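PDB 5Z5C: cysteine synthase from Fusobacterium nucleatum subsp. nucleatum, which produces hydrogen sulfide from L-cysteine with pyridoxal 5'-phosphate, probably as a cysteine (hydroxyl) lyase, and may also have cysteine synthase activity. Local coordinates for residues G47-K50 with D51-A54; E75-S78 with G79-I83; E159-Y162 with Y163-L167; N280-G283 with A284-Q288. All coordinates share one frame; numbering follows the deposited sequence.

Interaction 1: residues G47-K50 with D51-A54; sequences GSIK and DRMA. With PLP (pyridoxal-5'-phosphate), chain G.
Ser48 and Asp51 form a capping box, a local contact buried near the middle of the chain, where the loop after strand 33-37 turns into helix 50-57. Its side-chain arm, from Ser48 N to Asp51 OD2, is nearly straight (165°) but long and weak at 3.3 Å; beside it runs a backbone bond from Asp51 N to Ser48 O at 3.1 Å. The Asp51 carboxylate is steadied from its other oxygen, since OD1 is also bonded to Thr46 OG1. Ser48 adds an ST turn: its OG accepts from Lys50 N at 2.9 Å, tying down the amide of the very residue that carries the cofactor. Beyond the cap, Ala54 N reaches Lys50 O at 2.8 Å in an almost straight bond, and the first regular helical turn is set. Lys50 itself leaves in the other direction. With bends at chi2 (-63°) and chi4 (73°), its chain curls away from the helix, so that NZ arrives at PLP C4A at a covalent distance of 1.3 Å, the internal aldimine. On another side of the turn the Ile49 and Arg52 side chains cross obliquely, CG1 to CD 4.2 Å, a loose contact. Beyond CD the arginine runs on to Glu41 and Glu168, with which its guanidinium group makes salt bridges. A Schiff-base lysine at the N-terminal start of a helix is typical of the PLP site of fold-type II enzymes such as cysteine synthases.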
loop_
_atom_site.group_PDB
_atom_site.type_symbol
_atom_site.label_atom_id
_atom_site.label_comp_id
_atom_site.label_asym_id
_atom_site.label_seq_id
_atom_site.Cartn_x
_atom_site.Cartn_y
_atom_site.Cartn_z
ATOM N N GLY B 47 2.611 -3.440 -2.005
ATOM C CA GLY B 47 1.209 -3.641 -1.583
ATOM C C GLY B 47 0.722 -5.086 -1.543
ATOM O O GLY B 47 -0.475 -5.269 -1.395
ATOM N N SER B 48 1.610 -6.092 -1.691
ATOM C CA SER B 48 1.147 -7.490 -1.690
ATOM C C SER B 48 2.026 -8.464 -0.933
ATOM O O SER B 48 3.225 -8.268 -0.795
ATOM C CB SER B 48 0.941 -8.044 -3.127
ATOM O OG SER B 48 2.090 -8.674 -3.676
ATOM N N ILE B 49 1.418 -9.593 -0.557
ATOM C CA ILE B 49 2.174 -10.737 -0.042
ATOM C C ILE B 49 3.338 -11.186 -0.955
ATOM O O ILE B 49 4.343 -11.704 -0.460
ATOM C CB ILE B 49 1.213 -11.926 0.263
ATOM C CG1 ILE B 49 1.848 -12.975 1.211
ATOM C CG2 ILE B 49 0.732 -12.576 -1.011
ATOM C CD1 ILE B 49 0.868 -14.083 1.609
ATOM N N LYS B 50 3.212 -10.977 -2.261
ATOM C CA LYS B 50 4.242 -11.388 -3.216
ATOM C C LYS B 50 5.597 -10.709 -2.997
ATOM O O LYS B 50 6.647 -11.285 -3.368
ATOM C CB LYS B 50 3.805 -11.183 -4.659
ATOM C CG LYS B 50 2.494 -11.873 -5.032
ATOM C CD LYS B 50 2.574 -13.376 -4.914
ATOM C CE LYS B 50 1.182 -13.934 -4.880
ATOM N NZ LYS B 50 0.530 -13.875 -6.214
ATOM N N ASP B 51 5.586 -9.546 -2.343
ATOM C CA ASP B 51 6.835 -8.889 -1.952
ATOM C C ASP B 51 7.699 -9.759 -1.020
ATOM O O ASP B 51 8.909 -9.748 -1.160
ATOM C CB ASP B 51 6.580 -7.554 -1.245
ATOM C CG ASP B 51 5.941 -6.514 -2.151
ATOM O OD1 ASP B 51 6.459 -6.295 -3.267
ATOM O OD2 ASP B 51 4.932 -5.912 -1.734
ATOM N N ARG B 52 7.078 -10.477 -0.078
ATOM C CA ARG B 52 7.800 -11.351 0.839
ATOM C C ARG B 52 8.524 -12.454 0.040
ATOM O O ARG B 52 9.669 -12.771 0.292
ATOM C CB ARG B 52 6.858 -12.060 1.787
ATOM C CG ARG B 52 6.147 -11.152 2.778
ATOM C CD ARG B 52 5.154 -11.968 3.550
ATOM N NE ARG B 52 4.478 -11.236 4.591
ATOM C CZ ARG B 52 4.808 -11.279 5.868
ATOM N NH1 ARG B 52 5.941 -11.864 6.246
ATOM N NH2 ARG B 52 4.048 -10.677 6.759
ATOM N N MET B 53 7.806 -12.976 -0.946
ATOM C CA MET B 53 8.219 -14.074 -1.771
ATOM C C MET B 53 9.322 -13.658 -2.744
ATOM O O MET B 53 10.292 -14.377 -2.880
ATOM C CB MET B 53 7.014 -14.597 -2.542
ATOM C CG MET B 53 7.278 -15.891 -3.275
ATOM S SD MET B 53 7.841 -15.707 -4.972
ATOM C CE MET B 53 6.274 -15.459 -5.804
ATOM N N ALA B 54 9.143 -12.540 -3.437
ATOM C CA ALA B 54 10.172 -12.013 -4.328
ATOM C C ALA B 54 11.497 -11.684 -3.614
ATOM O O ALA B 54 12.591 -11.996 -4.133
ATOM C CB ALA B 54 9.675 -10.797 -5.108
HETATM N N1 PLP G . -4.244 -13.335 -4.140
HETATM C C2 PLP G . -3.539 -12.403 -4.820
HETATM C C2A PLP G . -4.013 -10.981 -4.945
HETATM C C3 PLP G . -2.266 -12.787 -5.454
HETATM O O3 PLP G . -1.537 -11.888 -6.146
HETATM C C4 PLP G . -1.807 -14.185 -5.338
HETATM C C4A PLP G . -0.539 -14.609 -5.971
HETATM C C5 PLP G . -2.660 -15.112 -4.570
HETATM C C6 PLP G . -3.843 -14.625 -4.016
HETATM C C5A PLP G . -2.234 -16.559 -4.422
HETATM O O4P PLP G . -1.011 -16.716 -3.685
HETATM P P PLP G . 0.063 -17.872 -4.027
HETATM O O1P PLP G . 0.634 -17.489 -5.362
HETATM O O2P PLP G . 1.022 -17.842 -2.864
HETATM O O3P PLP G . -0.778 -19.133 -4.029
#

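Interaction 2: residues E75-S78 with G79-I83; sequences EATS and GNTGI. With PLP (pyridoxal-5'-phosphate), chain G.
Flat groups stand at both ends of the turn that Thr77 closes onto Gly79. At the helix end, the amide of Asn80 approaches the PLP from beyond the rim of the pyridine ring, the two planes nearly parallel, and ND2 donates to O3 at 2.8 Å. At the strand end, the Glu75 carboxylate folds back on its own backbone, where OE1 receives Ala76 N on its anti side, 18° out of the carboxylate plane; OE2 is bonded to Gln151 N. Between them, Thr77 OG1 points anti to the backbone N (chi1 174°) and accepts Gly79 N at 3.0 Å in a nearly straight bond, an ST turn leading from strand 73-76 to the N-cap of helix 80-91. The same torsion drives the methyl CG2 against the bare backbone of Gly82, with CG2 to CA at 3.3 Å, tighter than usual. This strand-turn-helix junction opens a beta-alpha-beta unit and places Asn80 in the first turn of its helix. ND2 also donates to Asp303 OD2, which fixes the amide's rotation. A donor held on O3, on the ring carbon adjacent to C4, which carries C4A, would probably stabilise negative charge on that oxygen.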
loop_
_atom_site.group_PDB
_atom_site.type_symbol
_atom_site.label_atom_id
_atom_site.label_comp_id
_atom_site.label_asym_id
_atom_site.label_seq_id
_atom_site.Cartn_x
_atom_site.Cartn_y
_atom_site.Cartn_z
ATOM N N GLU B 75 10.300 -13.550 -16.085
ATOM C CA GLU B 75 9.113 -14.287 -15.567
ATOM C C GLU B 75 7.893 -14.026 -16.464
ATOM O O GLU B 75 7.895 -13.102 -17.308
ATOM C CB GLU B 75 8.862 -13.903 -14.091
ATOM C CG GLU B 75 7.678 -14.538 -13.327
ATOM C CD GLU B 75 7.756 -16.051 -13.246
ATOM O OE1 GLU B 75 7.827 -16.700 -14.309
ATOM O OE2 GLU B 75 7.758 -16.593 -12.124
ATOM N N ALA B 76 6.900 -14.899 -16.341
ATOM C CA ALA B 76 5.611 -14.759 -17.021
ATOM C C ALA B 76 4.512 -14.579 -15.963
ATOM O O ALA B 76 4.344 -15.435 -15.124
ATOM C CB ALA B 76 5.334 -15.986 -17.882
ATOM N N THR B 77 3.799 -13.450 -16.029
ATOM C CA THR B 77 2.787 -13.002 -15.038
ATOM C C THR B 77 2.229 -11.651 -15.531
ATOM O O THR B 77 2.872 -10.929 -16.329
ATOM C CB THR B 77 3.381 -12.839 -13.612
ATOM O OG1 THR B 77 2.406 -12.278 -12.725
ATOM C CG2 THR B 77 4.612 -11.887 -13.625
ATOM N N SER B 78 1.014 -11.355 -15.100
ATOM C CA SER B 78 0.405 -10.014 -15.237
ATOM C C SER B 78 -0.034 -9.425 -13.895
ATOM O O SER B 78 -0.593 -8.338 -13.867
ATOM C CB SER B 78 -0.801 -10.092 -16.191
ATOM O OG SER B 78 -1.749 -11.041 -15.730
ATOM N N GLY B 79 0.272 -10.111 -12.783
ATOM C CA GLY B 79 -0.251 -9.750 -11.474
ATOM C C GLY B 79 0.787 -9.242 -10.479
ATOM O O GLY B 79 1.782 -8.624 -10.852
ATOM N N ASN B 80 0.511 -9.503 -9.202
ATOM C CA ASN B 80 1.379 -9.100 -8.069
ATOM C C ASN B 80 2.826 -9.645 -8.110
ATOM O O ASN B 80 3.734 -9.043 -7.560
ATOM C CB ASN B 80 0.708 -9.493 -6.758
ATOM C CG ASN B 80 -0.405 -8.539 -6.347
ATOM O OD1 ASN B 80 -0.315 -7.328 -6.561
ATOM N ND2 ASN B 80 -1.460 -9.078 -5.727
ATOM N N THR B 81 3.048 -10.789 -8.745
ATOM C CA THR B 81 4.416 -11.327 -8.894
ATOM C C THR B 81 5.304 -10.480 -9.818
ATOM O O THR B 81 6.446 -10.202 -9.485
ATOM C CB THR B 81 4.360 -12.784 -9.397
ATOM O OG1 THR B 81 3.637 -13.559 -8.445
ATOM C CG2 THR B 81 5.741 -13.357 -9.557
ATOM N N GLY B 82 4.757 -10.059 -10.956
ATOM C CA GLY B 82 5.474 -9.189 -11.842
ATOM C C GLY B 82 5.793 -7.884 -11.139
ATOM O O GLY B 82 6.915 -7.387 -11.235
ATOM N N ILE B 83 4.801 -7.363 -10.399
ATOM C CA ILE B 83 4.967 -6.091 -9.700
ATOM C C ILE B 83 6.115 -6.222 -8.683
ATOM O O ILE B 83 7.019 -5.416 -8.682
ATOM C CB ILE B 83 3.646 -5.614 -9.033
ATOM C CG1 ILE B 83 2.582 -5.270 -10.086
ATOM C CG2 ILE B 83 3.884 -4.378 -8.190
ATOM C CD1 ILE B 83 1.159 -5.090 -9.538
HETATM N N1 PLP G . -4.244 -13.335 -4.140
HETATM C C2 PLP G . -3.539 -12.403 -4.820
HETATM C C2A PLP G . -4.013 -10.981 -4.945
HETATM C C3 PLP G . -2.266 -12.787 -5.454
HETATM O O3 PLP G . -1.537 -11.888 -6.146
HETATM C C4 PLP G . -1.807 -14.185 -5.338
HETATM C C4A PLP G . -0.539 -14.609 -5.971
HETATM C C5 PLP G . -2.660 -15.112 -4.570
HETATM C C6 PLP G . -3.843 -14.625 -4.016
HETATM C C5A PLP G . -2.234 -16.559 -4.422
HETATM O O4P PLP G . -1.011 -16.716 -3.685
HETATM P P PLP G . 0.063 -17.872 -4.027
HETATM O O1P PLP G . 0.634 -17.489 -5.362
HETATM O O2P PLP G . 1.022 -17.842 -2.864
HETATM O O3P PLP G . -0.778 -19.133 -4.029
#

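Interaction 3: residues E159-Y162 with Y163-L167; sequences EAHY and YGIGL
The backbone from Glu159 to Leu167 keeps its helical bonds as far as Tyr163 N to Glu159 O (2.9 Å) and Gly164 N to Ala160 O (2.8 Å), then breaks at Gly164 and resumes with Gly166 N reaching five residues back to His161 O at 2.7 Å. A water bridges the break: it gives Ile165 N a partner by accepting from it, donates to Ala160 O as that carbonyl's second partner, and is hydrogen-bonded to His161 ND1. Near the water the Ile165 methyl CG2 lies against His161 ND1 at 3.6 Å, obliquely to the ring. Elsewhere on the helix, Tyr162 and Tyr163 make a T-shaped pair with planes at 85°. Tyr162 presents its edge, and its CD2 sits 3.6 Å above the centre of the Tyr163 ring. Having CG anti to the backbone N (chi1 174°) carries the Tyr162 ring alongside Tyr163, with its hydroxyl bonded to Glu202 and its ring in a cation-pi contact with Arg199. The whole is a kink at Gly164 bridged by one water, between helices 155-163 and 165-172, with a pi-turn (i to i+5) bond from Gly166 N to His161 O; the His161 side chain lies about 4 Å, nearest atoms, from the bound PLP.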
loop_
_atom_site.group_PDB
_atom_site.type_symbol
_atom_site.label_atom_id
_atom_site.label_comp_id
_atom_site.label_asym_id
_atom_site.label_seq_id
_atom_site.Cartn_x
_atom_site.Cartn_y
_atom_site.Cartn_z
ATOM N N GLU B 159 8.966 -21.783 0.537
ATOM C CA GLU B 159 9.883 -21.558 1.655
ATOM C C GLU B 159 9.785 -20.142 2.193
ATOM O O GLU B 159 9.927 -19.947 3.383
ATOM C CB GLU B 159 11.356 -21.767 1.275
ATOM C CG GLU B 159 11.852 -23.215 1.121
ATOM C CD GLU B 159 13.209 -23.308 0.445
ATOM O OE1 GLU B 159 14.037 -22.389 0.624
ATOM O OE2 GLU B 159 13.443 -24.287 -0.295
ATOM N N ALA B 160 9.647 -19.161 1.294
ATOM C CA ALA B 160 9.496 -17.740 1.709
ATOM C C ALA B 160 8.412 -17.618 2.773
ATOM O O ALA B 160 8.624 -17.006 3.823
ATOM C CB ALA B 160 9.170 -16.868 0.511
ATOM N N HIS B 161 7.295 -18.298 2.542
ATOM C CA HIS B 161 6.142 -18.214 3.420
ATOM C C HIS B 161 6.254 -19.105 4.641
ATOM O O HIS B 161 5.715 -18.766 5.692
ATOM C CB HIS B 161 4.854 -18.461 2.633
ATOM C CG HIS B 161 4.651 -17.485 1.528
ATOM N ND1 HIS B 161 4.821 -16.131 1.701
ATOM C CD2 HIS B 161 4.356 -17.659 0.222
ATOM C CE1 HIS B 161 4.602 -15.513 0.557
ATOM N NE2 HIS B 161 4.333 -16.418 -0.364
ATOM N N TYR B 162 7.015 -20.207 4.529
ATOM C CA TYR B 162 7.397 -20.980 5.715
ATOM C C TYR B 162 8.252 -20.172 6.712
ATOM O O TYR B 162 7.985 -20.206 7.908
ATOM C CB TYR B 162 8.116 -22.318 5.308
ATOM C CG TYR B 162 8.662 -23.096 6.481
ATOM C CD1 TYR B 162 7.845 -23.941 7.217
ATOM C CD2 TYR B 162 9.995 -22.979 6.859
ATOM C CE1 TYR B 162 8.336 -24.653 8.299
ATOM C CE2 TYR B 162 10.499 -23.694 7.948
ATOM C CZ TYR B 162 9.660 -24.526 8.658
ATOM O OH TYR B 162 10.145 -25.236 9.731
ATOM N N TYR B 163 9.283 -19.475 6.213
ATOM C CA TYR B 163 10.241 -18.712 7.070
ATOM C C TYR B 163 9.737 -17.337 7.488
ATOM O O TYR B 163 10.048 -16.852 8.571
ATOM C CB TYR B 163 11.653 -18.653 6.387
ATOM C CG TYR B 163 12.374 -19.976 6.376
ATOM C CD1 TYR B 163 12.825 -20.550 7.558
ATOM C CD2 TYR B 163 12.598 -20.663 5.185
ATOM C CE1 TYR B 163 13.494 -21.785 7.557
ATOM C CE2 TYR B 163 13.265 -21.898 5.172
ATOM C CZ TYR B 163 13.703 -22.441 6.362
ATOM O OH TYR B 163 14.355 -23.649 6.377
ATOM N N GLY B 164 8.902 -16.733 6.643
ATOM C CA GLY B 164 8.342 -15.387 6.886
ATOM C C GLY B 164 6.959 -15.387 7.509
ATOM O O GLY B 164 6.834 -15.522 8.734
ATOM N N ILE B 165 5.946 -15.187 6.667
ATOM C CA ILE B 165 4.550 -14.948 7.122
ATOM C C ILE B 165 4.025 -16.109 7.985
ATOM O O ILE B 165 3.340 -15.886 8.997
ATOM C CB ILE B 165 3.587 -14.619 5.940
ATOM C CG1 ILE B 165 2.175 -14.183 6.436
ATOM C CG2 ILE B 165 3.436 -15.789 4.981
ATOM C CD1 ILE B 165 1.230 -13.815 5.303
ATOM N N GLY B 166 4.358 -17.342 7.608
ATOM C CA GLY B 166 3.973 -18.504 8.427
ATOM C C GLY B 166 4.457 -18.407 9.869
ATOM O O GLY B 166 3.716 -18.680 10.810
ATOM N N LEU B 167 5.713 -18.033 10.040
ATOM C CA LEU B 167 6.285 -17.946 11.380
ATOM C C LEU B 167 5.670 -16.796 12.174
ATOM O O LEU B 167 5.401 -16.946 13.377
ATOM C CB LEU B 167 7.795 -17.803 11.292
ATOM C CG LEU B 167 8.588 -17.716 12.585
ATOM C CD1 LEU B 167 8.301 -18.889 13.510
ATOM C CD2 LEU B 167 10.065 -17.602 12.270
HETATM O O HOH W 1 6.490 -14.986 3.793
#

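Interaction 4: residues N280-G283 with A284-Q288; sequences NFIG and ALMLQ
Ile282 and Met286 meet through their methyl ends, one helical turn apart: CG2 of Ile282 lies 3.7 Å from CE of Met286. The isoleucine turns CG2 anti to its own backbone N, while the methionine chain is extended beyond CG (chi2 174°, chi3 169°), which carries CE past the Ile282 carbonyl to the methyl. Beneath them Met286 N bonds to Ile282 O at 2.9 Å and an angle of 172°. The neighbouring rungs are comparable, with Ala284 N to Asn280 O at 2.8 Å and Leu287 N to Gly283 O at 3.1 Å. These are the i to i+4 bonds of the last turns of helix 275-288, an alpha helix of the domain built on the parallel sheet that includes strands 182-186 and 297-298. Ala284 and Leu287 set their side chains on Ile297 of that sheet, whereas Ile282 touches Asp258 and Met262 of helix 256-263. Phe281 joins in with an edge-to-face contact to Phe27. Polar side chains also anchor the helix: mid-helix Asn280 takes Gly186 N on OD1 and gives ND2 to Val300 O, and, at the C-terminal end, Gln288 OE1 accepts from Arg34 while its NE2 donates to Arg35 O and Ser295 O.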
loop_
_atom_site.group_PDB
_atom_site.type_symbol
_atom_site.label_atom_id
_atom_site.label_comp_id
_atom_site.label_asym_id
_atom_site.label_seq_id
_atom_site.Cartn_x
_atom_site.Cartn_y
_atom_site.Cartn_z
ATOM N N ASN B 280 -10.828 -15.573 0.520
ATOM C CA ASN B 280 -10.233 -16.156 1.741
ATOM C C ASN B 280 -11.093 -16.029 2.984
ATOM O O ASN B 280 -11.087 -16.932 3.816
ATOM C CB ASN B 280 -8.824 -15.553 2.018
ATOM C CG ASN B 280 -7.787 -16.064 1.046
ATOM O OD1 ASN B 280 -8.058 -17.014 0.326
ATOM N ND2 ASN B 280 -6.601 -15.451 1.013
ATOM N N PHE B 281 -11.779 -14.902 3.153
ATOM C CA PHE B 281 -12.628 -14.705 4.295
ATOM C C PHE B 281 -13.778 -15.743 4.301
ATOM O O PHE B 281 -14.035 -16.389 5.341
ATOM C CB PHE B 281 -13.215 -13.291 4.314
ATOM C CG PHE B 281 -13.942 -12.960 5.594
ATOM C CD1 PHE B 281 -15.304 -13.319 5.767
ATOM C CD2 PHE B 281 -13.290 -12.319 6.623
ATOM C CE1 PHE B 281 -15.973 -13.015 6.944
ATOM C CE2 PHE B 281 -13.950 -12.022 7.807
ATOM C CZ PHE B 281 -15.294 -12.341 7.959
ATOM N N ILE B 282 -14.432 -15.871 3.136
ATOM C CA ILE B 282 -15.528 -16.816 2.931
ATOM C C ILE B 282 -14.974 -18.210 3.143
ATOM O O ILE B 282 -15.559 -19.000 3.876
ATOM C CB ILE B 282 -16.154 -16.715 1.512
ATOM C CG1 ILE B 282 -16.960 -15.413 1.304
ATOM C CG2 ILE B 282 -16.975 -17.937 1.226
ATOM C CD1 ILE B 282 -17.941 -15.073 2.411
ATOM N N GLY B 283 -13.825 -18.488 2.525
ATOM C CA GLY B 283 -13.079 -19.722 2.742
ATOM C C GLY B 283 -12.921 -20.103 4.184
ATOM O O GLY B 283 -13.279 -21.219 4.601
ATOM N N ALA B 284 -12.403 -19.174 4.964
ATOM C CA ALA B 284 -12.135 -19.412 6.352
ATOM C C ALA B 284 -13.429 -19.703 7.161
ATOM O O ALA B 284 -13.392 -20.432 8.169
ATOM C CB ALA B 284 -11.443 -18.184 6.922
ATOM N N LEU B 285 -14.531 -19.057 6.771
ATOM C CA LEU B 285 -15.820 -19.268 7.426
ATOM C C LEU B 285 -16.382 -20.664 7.119
ATOM O O LEU B 285 -16.900 -21.362 8.013
ATOM C CB LEU B 285 -16.839 -18.233 7.002
ATOM C CG LEU B 285 -18.261 -18.378 7.575
ATOM C CD1 LEU B 285 -18.236 -18.464 9.097
ATOM C CD2 LEU B 285 -19.112 -17.219 7.122
ATOM N N MET B 286 -16.264 -21.060 5.862
ATOM C CA MET B 286 -16.580 -22.441 5.477
ATOM C C MET B 286 -15.842 -23.428 6.390
ATOM O O MET B 286 -16.488 -24.335 6.933
ATOM C CB MET B 286 -16.215 -22.687 4.007
ATOM C CG MET B 286 -17.125 -21.950 3.045
ATOM S SD MET B 286 -16.596 -22.107 1.351
ATOM C CE MET B 286 -18.014 -21.442 0.483
ATOM N N LEU B 287 -14.528 -23.230 6.579
ATOM C CA LEU B 287 -13.744 -24.164 7.375
ATOM C C LEU B 287 -14.182 -24.132 8.809
ATOM O O LEU B 287 -14.351 -25.188 9.424
ATOM C CB LEU B 287 -12.247 -23.920 7.268
ATOM C CG LEU B 287 -11.350 -24.930 8.017
ATOM C CD1 LEU B 287 -11.550 -26.331 7.471
ATOM C CD2 LEU B 287 -9.883 -24.537 7.904
ATOM N N GLN B 288 -14.406 -22.939 9.344
ATOM C CA GLN B 288 -15.021 -22.780 10.664
ATOM C C GLN B 288 -16.363 -23.550 10.782
ATOM O O GLN B 288 -16.642 -24.135 11.847
ATOM C CB GLN B 288 -15.262 -21.304 10.973
ATOM C CG GLN B 288 -15.441 -20.991 12.426
ATOM C CD GLN B 288 -15.517 -19.505 12.675
ATOM O OE1 GLN B 288 -16.478 -18.847 12.272
ATOM N NE2 GLN B 288 -14.512 -18.973 13.381
#

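Interactions 1 and 2 both reach the PLP, the first by the aldimine and the second through O3, and they pack on each other, with Lys50 CG 3.4 Å from Asn80 CB. Interaction 3 packs on interaction 1 from helices 155-163 and 165-172, with Ile49 CD1 3.7 Å from Ile165 CD1 and Met53 CA 3.7 Å from Ala160 CB. Interaction 4 stands apart, its nearest atoms about 8 Å from interaction 1 and about 11 Å from interaction 2, yet the first turn of its helix holds Ser276, which is hydrogen-bonded to the cofactor. The PLP lies between 47-54 and 79-83 and the domain that holds 280-288; Gly188, Thr189, Gly190 and Thr192 are also hydrogen-bonded to it.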